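Local coordinates for proteasome assembly chaperone family protein (Pyrococcus furiosus, PDB 3VR0) that functions as an activator of the archaeal proteasome and is a homolog of proteasome assembly chaperones, at residues 24-38 with 127-141. Sequence-based numbering, arbitrary orientation.
Sequences VYERPDIYDPIFIEG and LDFVQEFGTREIITM
D32 OD1 takes a straight bond from R136 NE, at 2.8 Å and 165°, and a weak second one from R136 NH2. The same NH2 reaches the syn lone pair of D32 OD2 at 3.0 Å, which completes a side-on, two-nitrogen grip. OD1 lies in the guanidinium plane, yet the two flat groups are turned 48° apart, so the pairing is twisted rather than coplanar. A second salt bridge, R27 NH2 to E132 OE1 at 2.8 Å, joins the opposite end of the loop before strand 34-37 to E132, in the turn that follows helix 116-131; F133 CZ lies over one face of that guanidinium. Between these bridges, the F133 ring meets P28, its CE1 3.6 Å from P28 CD, and I30 CG1. Strands 34-37 and 137-141, neighbours in the central mixed sheet, run parallel, their axes 18° apart; four backbone bonds, whose donors alternate between the strands, lead from F35 N to E137 O (2.9 Å) through M141 N to E37 O. On one sheet face I34 CG2 packs on I139 CG1. On the other, F35 holds CG anti to its backbone nitrogen, which swings the ring toward the helix, where V130 CG2 sits 3.7 Å above its centre in a CH-pi contact. V130 O accepts from both F133 N and T135 OG1, on opposite faces of its plane, tying turn 131-134 to the helix. Buried apolar packing and backbone bonds thus form the core, while the salt bridges, at its solvent-facing rim, probably contribute less.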
ATOM      1  N   VAL C  24       3.907  25.258  13.271  1.00 26.86           N
ATOM      2  CA  VAL C  24       5.082  26.115  13.472  1.00 26.94           C
ATOM      3  C   VAL C  24       4.743  27.088  14.573  1.00 28.22           C
ATOM      4  O   VAL C  24       3.771  27.803  14.455  1.00 28.64           O
ATOM      5  CB  VAL C  24       5.440  26.881  12.221  1.00 26.82           C
ATOM      6  CG1 VAL C  24       6.724  27.795  12.451  1.00 25.74           C
ATOM      7  CG2 VAL C  24       5.590  25.921  11.054  1.00 24.93           C
ATOM      8  N   TYR C  25       5.528  27.089  15.647  1.00 28.90           N
ATOM      9  CA  TYR C  25       5.208  27.887  16.819  1.00 29.69           C
ATOM     10  C   TYR C  25       5.645  29.345  16.674  1.00 28.52           C
ATOM     11  O   TYR C  25       4.903  30.225  17.079  1.00 26.40           O
ATOM     12  CB  TYR C  25       5.734  27.225  18.101  1.00 30.93           C
ATOM     13  CG  TYR C  25       5.071  25.856  18.262  1.00 38.64           C
ATOM     14  CD1 TYR C  25       3.666  25.740  18.259  1.00 43.25           C
ATOM     15  CD2 TYR C  25       5.839  24.681  18.371  1.00 41.86           C
ATOM     16  CE1 TYR C  25       3.048  24.501  18.381  1.00 48.96           C
ATOM     17  CE2 TYR C  25       5.244  23.450  18.491  1.00 45.77           C
ATOM     18  CZ  TYR C  25       3.840  23.354  18.496  1.00 50.20           C
ATOM     19  OH  TYR C  25       3.228  22.122  18.616  1.00 50.86           O
ATOM     20  N   GLU C  26       6.817  29.569  16.063  1.00 26.96           N
ATOM     21  CA  GLU C  26       7.328  30.907  15.764  1.00 26.67           C
ATOM     22  C   GLU C  26       8.295  30.786  14.604  1.00 24.57           C
ATOM     23  O   GLU C  26       8.806  29.700  14.308  1.00 24.32           O
ATOM     24  CB  GLU C  26       8.089  31.453  17.001  1.00 27.21           C
ATOM     25  CG  GLU C  26       9.321  30.582  17.348  1.00 33.92           C
ATOM     26  CD  GLU C  26      10.262  31.205  18.375  1.00 40.83           C
ATOM     27  OE1 GLU C  26      10.546  32.423  18.271  1.00 41.24           O
ATOM     28  OE2 GLU C  26      10.693  30.461  19.297  1.00 43.35           O
ATOM     29  N   ARG C  27       8.613  31.911  14.005  1.00 22.31           N
ATOM     30  CA  ARG C  27       9.666  32.037  13.049  1.00 21.43           C
ATOM     31  C   ARG C  27      10.946  32.559  13.694  1.00 21.95           C
ATOM     32  O   ARG C  27      11.092  33.779  13.922  1.00 21.95           O
ATOM     33  CB  ARG C  27       9.266  33.012  11.975  1.00 21.16           C
ATOM     34  CG  ARG C  27       7.863  32.731  11.399  1.00 24.84           C
ATOM     35  CD  ARG C  27       8.087  32.649   9.892  1.00 28.39           C
ATOM     36  NE  ARG C  27       7.330  31.520   9.472  1.00 37.44           N
ATOM     37  CZ  ARG C  27       7.568  30.826   8.393  1.00 35.29           C
ATOM     38  NH1 ARG C  27       8.588  31.133   7.604  1.00 31.61           N
ATOM     39  NH2 ARG C  27       6.786  29.799   8.160  1.00 39.89           N
ATOM     40  N   PRO C  28      11.917  31.672  13.896  1.00 21.94           N
ATOM     41  CA  PRO C  28      13.156  32.060  14.577  1.00 22.66           C
ATOM     42  C   PRO C  28      14.013  32.961  13.728  1.00 23.21           C
ATOM     43  O   PRO C  28      13.961  32.977  12.455  1.00 23.25           O
ATOM     44  CB  PRO C  28      13.868  30.704  14.856  1.00 22.95           C
ATOM     45  CG  PRO C  28      12.717  29.635  14.694  1.00 23.72           C
ATOM     46  CD  PRO C  28      11.902  30.236  13.559  1.00 22.07           C
ATOM     47  N   ASP C  29      14.819  33.700  14.459  1.00 23.90           N
ATOM     48  CA  ASP C  29      15.681  34.715  13.915  1.00 25.08           C
ATOM     49  C   ASP C  29      16.962  34.017  13.509  1.00 25.71           C
ATOM     50  O   ASP C  29      18.015  34.139  14.191  1.00 26.02           O
ATOM     51  CB  ASP C  29      15.941  35.799  14.992  1.00 24.41           C
ATOM     52  CG  ASP C  29      16.892  36.879  14.495  1.00 27.76           C
ATOM     53  OD1 ASP C  29      17.026  36.982  13.273  1.00 27.93           O
ATOM     54  OD2 ASP C  29      17.482  37.611  15.316  1.00 32.56           O
ATOM     55  N   ILE C  30      16.898  33.265  12.406  1.00 25.41           N
ATOM     56  CA  ILE C  30      18.069  32.513  12.007  1.00 26.26           C
ATOM     57  C   ILE C  30      18.287  32.717  10.575  1.00 27.97           C
ATOM     58  O   ILE C  30      17.351  33.023   9.862  1.00 30.36           O
ATOM     59  CB  ILE C  30      17.946  30.997  12.297  1.00 25.58           C
ATOM     60  CG1 ILE C  30      16.771  30.308  11.504  1.00 23.89           C
ATOM     61  CG2 ILE C  30      17.901  30.810  13.781  1.00 23.36           C
ATOM     62  CD1 ILE C  30      16.434  28.864  12.045  1.00 21.99           C
ATOM     63  N   TYR C  31      19.511  32.552  10.121  1.00 29.66           N
ATOM     64  CA  TYR C  31      19.697  32.608   8.699  1.00 31.05           C
ATOM     65  C   TYR C  31      20.772  31.698   8.151  1.00 29.22           C
ATOM     66  O   TYR C  31      21.792  31.474   8.776  1.00 28.57           O
ATOM     67  CB  TYR C  31      19.939  34.045   8.212  1.00 34.47           C
ATOM     68  CG  TYR C  31      19.742  34.070   6.706  1.00 40.09           C
ATOM     69  CD1 TYR C  31      18.586  33.482   6.147  1.00 42.48           C
ATOM     70  CD2 TYR C  31      20.743  34.588   5.836  1.00 44.74           C
ATOM     71  CE1 TYR C  31      18.380  33.458   4.780  1.00 47.79           C
ATOM     72  CE2 TYR C  31      20.550  34.550   4.428  1.00 48.00           C
ATOM     73  CZ  TYR C  31      19.354  33.974   3.925  1.00 49.25           C
ATOM     74  OH  TYR C  31      19.095  33.909   2.576  1.00 52.70           O
ATOM     75  N   ASP C  32      20.503  31.184   6.952  1.00 29.18           N
ATOM     76  CA  ASP C  32      21.384  30.263   6.259  1.00 28.30           C
ATOM     77  C   ASP C  32      21.786  29.141   7.214  1.00 25.46           C
ATOM     78  O   ASP C  32      22.943  28.802   7.270  1.00 24.23           O
ATOM     79  CB  ASP C  32      22.651  31.003   5.765  1.00 29.06           C
ATOM     80  CG  ASP C  32      23.486  30.167   4.803  1.00 32.68           C
ATOM     81  OD1 ASP C  32      22.950  29.211   4.204  1.00 35.31           O
ATOM     82  OD2 ASP C  32      24.692  30.467   4.630  1.00 37.76           O
ATOM     83  N   PRO C  33      20.827  28.574   7.962  1.00 23.85           N
ATOM     84  CA  PRO C  33      21.243  27.569   8.916  1.00 22.83           C
ATOM     85  C   PRO C  33      21.675  26.257   8.257  1.00 23.12           C
ATOM     86  O   PRO C  33      21.440  26.018   7.040  1.00 22.66           O
ATOM     87  CB  PRO C  33      20.000  27.372   9.765  1.00 22.04           C
ATOM     88  CG  PRO C  33      18.851  27.720   8.835  1.00 23.26           C
ATOM     89  CD  PRO C  33      19.355  28.729   7.905  1.00 24.37           C
ATOM     90  N   ILE C  34      22.353  25.420   9.025  1.00 23.22           N
ATOM     91  CA  ILE C  34      22.626  24.073   8.558  1.00 22.93           C
ATOM     92  C   ILE C  34      21.487  23.243   9.142  1.00 22.74           C
ATOM     93  O   ILE C  34      21.141  23.419  10.321  1.00 21.96           O
ATOM     94  CB  ILE C  34      24.035  23.570   8.985  1.00 24.22           C
ATOM     95  CG1 ILE C  34      25.148  24.372   8.240  1.00 22.78           C
ATOM     96  CG2 ILE C  34      24.190  22.036   8.725  1.00 21.92           C
ATOM     97  CD1 ILE C  34      26.560  24.166   8.800  1.00 21.51           C
ATOM     98  N   PHE C  35      20.881  22.396   8.298  1.00 21.40           N
ATOM     99  CA  PHE C  35      19.847  21.455   8.730  1.00 20.97           C
ATOM    100  C   PHE C  35      20.449  20.132   9.188  1.00 21.09           C
ATOM    101  O   PHE C  35      21.030  19.406   8.405  1.00 23.13           O
ATOM    102  CB  PHE C  35      18.881  21.243   7.542  1.00 20.14           C
ATOM    103  CG  PHE C  35      17.698  20.337   7.825  1.00 19.46           C
ATOM    104  CD1 PHE C  35      17.146  20.245   9.079  1.00 18.06           C
ATOM    105  CD2 PHE C  35      17.082  19.626   6.762  1.00 17.90           C
ATOM    106  CE1 PHE C  35      16.039  19.426   9.327  1.00 22.20           C
ATOM    107  CE2 PHE C  35      15.973  18.794   7.017  1.00 17.28           C
ATOM    108  CZ  PHE C  35      15.457  18.695   8.283  1.00 18.23           C
ATOM    109  N   ILE C  36      20.252  19.765  10.430  1.00 21.70           N
ATOM    110  CA  ILE C  36      20.806  18.551  10.933  1.00 21.20           C
ATOM    111  C   ILE C  36      19.716  17.525  11.257  1.00 22.12           C
ATOM    112  O   ILE C  36      18.750  17.855  11.971  1.00 21.50           O
ATOM    113  CB  ILE C  36      21.607  18.792  12.227  1.00 22.95           C
ATOM    114  CG1 ILE C  36      22.710  19.829  11.979  1.00 23.20           C
ATOM    115  CG2 ILE C  36      22.306  17.468  12.709  1.00 20.99           C
ATOM    116  CD1 ILE C  36      23.511  20.097  13.218  1.00 27.31           C
ATOM    117  N   GLU C  37      19.892  16.280  10.758  1.00 21.92           N
ATOM    118  CA  GLU C  37      18.856  15.221  10.928  1.00 22.45           C
ATOM    119  C   GLU C  37      19.325  14.053  11.791  1.00 22.19           C
ATOM    120  O   GLU C  37      20.355  13.432  11.507  1.00 23.15           O
ATOM    121  CB  GLU C  37      18.341  14.708   9.583  1.00 21.71           C
ATOM    122  CG  GLU C  37      17.383  13.486   9.714  1.00 23.76           C
ATOM    123  CD  GLU C  37      18.124  12.157   9.741  1.00 27.44           C
ATOM    124  OE1 GLU C  37      19.217  12.098   9.174  1.00 30.37           O
ATOM    125  OE2 GLU C  37      17.671  11.177  10.377  1.00 31.72           O
ATOM    126  N   GLY C  38      18.571  13.782  12.840  1.00 22.54           N
ATOM    127  CA  GLY C  38      18.785  12.618  13.699  1.00 23.43           C
ATOM    128  C   GLY C  38      17.458  11.961  14.060  1.00 24.28           C
ATOM    129  O   GLY C  38      17.003  12.004  15.202  1.00 24.32           O
ATOM    130  N   LEU C 127      12.013  19.470   3.730  1.00 20.34           N
ATOM    131  CA  LEU C 127      12.839  20.355   2.929  1.00 22.30           C
ATOM    132  C   LEU C 127      12.120  21.672   2.610  1.00 22.21           C
ATOM    133  O   LEU C 127      12.795  22.689   2.609  1.00 21.86           O
ATOM    134  CB  LEU C 127      13.407  19.720   1.645  1.00 21.78           C
ATOM    135  CG  LEU C 127      14.360  18.553   1.998  1.00 26.30           C
ATOM    136  CD1 LEU C 127      14.557  17.655   0.835  1.00 23.84           C
ATOM    137  CD2 LEU C 127      15.711  19.000   2.574  1.00 24.95           C
ATOM    138  N   ASP C 128      10.806  21.653   2.310  1.00 21.50           N
ATOM    139  CA  ASP C 128      10.095  22.904   1.975  1.00 23.16           C
ATOM    140  C   ASP C 128      10.153  23.844   3.189  1.00 22.47           C
ATOM    141  O   ASP C 128      10.249  25.046   3.054  1.00 22.45           O
ATOM    142  CB  ASP C 128       8.596  22.705   1.624  1.00 23.16           C
ATOM    143  CG  ASP C 128       8.358  21.860   0.338  1.00 27.47           C
ATOM    144  OD1 ASP C 128       9.259  21.708  -0.525  1.00 26.66           O
ATOM    145  OD2 ASP C 128       7.240  21.334   0.205  1.00 29.83           O
ATOM    146  N   PHE C 129      10.012  23.278   4.358  1.00 21.76           N
ATOM    147  CA  PHE C 129       9.945  24.067   5.560  1.00 23.35           C
ATOM    148  C   PHE C 129      11.317  24.747   5.854  1.00 24.25           C
ATOM    149  O   PHE C 129      11.393  25.931   6.094  1.00 24.56           O
ATOM    150  CB  PHE C 129       9.504  23.169   6.706  1.00 22.41           C
ATOM    151  CG  PHE C 129       9.476  23.863   8.037  1.00 24.11           C
ATOM    152  CD1 PHE C 129       8.709  25.040   8.222  1.00 22.73           C
ATOM    153  CD2 PHE C 129      10.253  23.390   9.086  1.00 20.17           C
ATOM    154  CE1 PHE C 129       8.693  25.695   9.475  1.00 26.84           C
ATOM    155  CE2 PHE C 129      10.230  24.036  10.359  1.00 24.54           C
ATOM    156  CZ  PHE C 129       9.463  25.192  10.547  1.00 23.00           C
ATOM    157  N   VAL C 130      12.387  23.967   5.781  1.00 23.14           N
ATOM    158  CA  VAL C 130      13.717  24.404   6.132  1.00 23.45           C
ATOM    159  C   VAL C 130      14.272  25.449   5.116  1.00 24.01           C
ATOM    160  O   VAL C 130      14.993  26.388   5.492  1.00 24.10           O
ATOM    161  CB  VAL C 130      14.494  23.097   6.364  1.00 23.94           C
ATOM    162  CG1 VAL C 130      15.579  22.781   5.385  1.00 23.50           C
ATOM    163  CG2 VAL C 130      14.656  22.713   7.829  1.00 24.35           C
ATOM    164  N   GLN C 131      13.899  25.311   3.851  1.00 23.36           N
ATOM    165  CA  GLN C 131      14.200  26.313   2.852  1.00 24.80           C
ATOM    166  C   GLN C 131      13.490  27.666   3.085  1.00 25.05           C
ATOM    167  O   GLN C 131      13.960  28.679   2.597  1.00 25.61           O
ATOM    168  CB  GLN C 131      13.870  25.811   1.441  1.00 24.93           C
ATOM    169  CG  GLN C 131      14.826  24.748   0.872  1.00 25.60           C
ATOM    170  CD  GLN C 131      14.433  24.389  -0.568  1.00 29.50           C
ATOM    171  OE1 GLN C 131      13.381  23.787  -0.817  1.00 28.32           O
ATOM    172  NE2 GLN C 131      15.260  24.784  -1.511  1.00 27.17           N
ATOM    173  N   GLU C 132      12.383  27.691   3.820  1.00 24.68           N
ATOM    174  CA  GLU C 132      11.812  28.984   4.167  1.00 26.14           C
ATOM    175  C   GLU C 132      12.775  29.822   4.993  1.00 26.84           C
ATOM    176  O   GLU C 132      12.623  31.024   5.010  1.00 28.48           O
ATOM    177  CB  GLU C 132      10.482  28.854   4.902  1.00 25.49           C
ATOM    178  CG  GLU C 132       9.411  28.164   4.067  1.00 24.24           C
ATOM    179  CD  GLU C 132       8.131  28.008   4.834  1.00 31.10           C
ATOM    180  OE1 GLU C 132       7.981  28.557   5.977  1.00 29.45           O
ATOM    181  OE2 GLU C 132       7.246  27.348   4.277  1.00 32.97           O
ATOM    182  N   PHE C 133      13.775  29.199   5.634  1.00 26.44           N
ATOM    183  CA  PHE C 133      14.746  29.916   6.483  1.00 25.95           C
ATOM    184  C   PHE C 133      16.064  30.122   5.789  1.00 25.64           C
ATOM    185  O   PHE C 133      17.048  30.499   6.401  1.00 26.07           O
ATOM    186  CB  PHE C 133      14.898  29.207   7.834  1.00 24.74           C
ATOM    187  CG  PHE C 133      13.624  29.166   8.581  1.00 27.38           C
ATOM    188  CD1 PHE C 133      13.225  30.264   9.365  1.00 27.34           C
ATOM    189  CD2 PHE C 133      12.730  28.094   8.400  1.00 26.33           C
ATOM    190  CE1 PHE C 133      11.951  30.253  10.000  1.00 24.87           C
ATOM    191  CE2 PHE C 133      11.500  28.060   9.040  1.00 25.65           C
ATOM    192  CZ  PHE C 133      11.108  29.145   9.837  1.00 28.18           C
ATOM    193  N   GLY C 134      16.083  29.855   4.489  1.00 25.16           N
ATOM    194  CA  GLY C 134      17.291  29.994   3.718  1.00 23.37           C
ATOM    195  C   GLY C 134      18.247  28.811   3.807  1.00 22.97           C
ATOM    196  O   GLY C 134      19.382  28.957   3.402  1.00 24.48           O
ATOM    197  N   THR C 135      17.846  27.671   4.372  1.00 21.76           N
ATOM    198  CA  THR C 135      18.720  26.471   4.445  1.00 21.49           C
ATOM    199  C   THR C 135      19.164  25.962   3.078  1.00 22.33           C
ATOM    200  O   THR C 135      18.331  25.819   2.158  1.00 21.55           O
ATOM    201  CB  THR C 135      18.015  25.306   5.118  1.00 22.30           C
ATOM    202  OG1 THR C 135      17.458  25.761   6.350  1.00 21.54           O
ATOM    203  CG2 THR C 135      18.995  24.125   5.379  1.00 18.72           C
ATOM    204  N   ARG C 136      20.472  25.727   2.947  1.00 22.14           N
ATOM    205  CA  ARG C 136      21.065  25.194   1.712  1.00 22.96           C
ATOM    206  C   ARG C 136      21.760  23.897   2.026  1.00 22.29           C
ATOM    207  O   ARG C 136      21.910  23.062   1.163  1.00 22.11           O
ATOM    208  CB  ARG C 136      22.116  26.173   1.109  1.00 23.89           C
ATOM    209  CG  ARG C 136      21.524  27.581   0.705  1.00 27.18           C
ATOM    210  CD  ARG C 136      22.641  28.632   0.395  1.00 29.78           C
ATOM    211  NE  ARG C 136      23.588  28.727   1.524  1.00 29.99           N
ATOM    212  CZ  ARG C 136      24.904  28.526   1.424  1.00 31.45           C
ATOM    213  NH1 ARG C 136      25.450  28.292   0.215  1.00 30.80           N
ATOM    214  NH2 ARG C 136      25.667  28.581   2.522  1.00 27.72           N
ATOM    215  N   GLU C 137      22.209  23.755   3.274  1.00 22.52           N
ATOM    216  CA  GLU C 137      23.221  22.788   3.631  1.00 22.23           C
ATOM    217  C   GLU C 137      22.644  21.834   4.678  1.00 21.45           C
ATOM    218  O   GLU C 137      21.987  22.274   5.630  1.00 21.65           O
ATOM    219  CB  GLU C 137      24.464  23.485   4.217  1.00 22.04           C
ATOM    220  CG  GLU C 137      25.673  22.514   4.332  1.00 24.49           C
ATOM    221  CD  GLU C 137      27.004  23.205   4.784  1.00 26.89           C
ATOM    222  OE1 GLU C 137      27.067  24.442   4.732  1.00 28.35           O
ATOM    223  OE2 GLU C 137      27.942  22.497   5.234  1.00 28.54           O
ATOM    224  N   ILE C 138      22.911  20.540   4.500  1.00 20.46           N
ATOM    225  CA  ILE C 138      22.267  19.494   5.295  1.00 20.75           C
ATOM    226  C   ILE C 138      23.302  18.550   5.842  1.00 21.14           C
ATOM    227  O   ILE C 138      24.165  18.139   5.108  1.00 22.06           O
ATOM    228  CB  ILE C 138      21.312  18.683   4.405  1.00 19.27           C
ATOM    229  CG1 ILE C 138      20.224  19.565   3.827  1.00 22.20           C
ATOM    230  CG2 ILE C 138      20.643  17.560   5.167  1.00 20.59           C
ATOM    231  CD1 ILE C 138      19.545  18.988   2.499  1.00 18.09           C
ATOM    232  N   ILE C 139      23.192  18.147   7.106  1.00 22.28           N
ATOM    233  CA  ILE C 139      24.057  17.105   7.609  1.00 22.39           C
ATOM    234  C   ILE C 139      23.147  16.022   8.166  1.00 23.46           C
ATOM    235  O   ILE C 139      22.317  16.311   9.003  1.00 22.96           O
ATOM    236  CB  ILE C 139      24.965  17.662   8.752  1.00 23.70           C
ATOM    237  CG1 ILE C 139      25.892  18.781   8.212  1.00 24.31           C
ATOM    238  CG2 ILE C 139      25.786  16.538   9.332  1.00 23.10           C
ATOM    239  CD1 ILE C 139      26.831  19.369   9.339  1.00 26.93           C
ATOM    240  N   THR C 140      23.261  14.775   7.694  1.00 23.23           N
ATOM    241  CA  THR C 140      22.428  13.715   8.292  1.00 23.06           C
ATOM    242  C   THR C 140      23.293  12.772   9.127  1.00 22.81           C
ATOM    243  O   THR C 140      24.421  12.508   8.800  1.00 22.74           O
ATOM    244  CB  THR C 140      21.637  12.926   7.224  1.00 23.32           C
ATOM    245  OG1 THR C 140      22.560  12.308   6.366  1.00 19.68           O
ATOM    246  CG2 THR C 140      20.771  13.875   6.325  1.00 23.31           C
ATOM    247  N   MET C 141      22.728  12.269  10.204  1.00 24.03           N
ATOM    248  CA  MET C 141      23.424  11.451  11.124  1.00 25.27           C
ATOM    249  C   MET C 141      22.632  10.179  11.229  1.00 28.03           C
ATOM    250  O   MET C 141      21.400  10.210  11.284  1.00 28.20           O
ATOM    251  CB  MET C 141      23.445  12.143  12.494  1.00 24.97           C
ATOM    252  CG  MET C 141      24.063  13.601  12.415  1.00 24.35           C
ATOM    253  SD  MET C 141      24.269  14.235  14.078  1.00 28.06           S
ATOM    254  CE  MET C 141      22.619  14.146  14.708  1.00 16.51           C
TER
HETATM  255  O   HOH W   1      20.488  31.070   2.012  1.00 46.70           O
HETATM  256  O   HOH W   2      19.047   9.066  11.220  1.00 36.37           O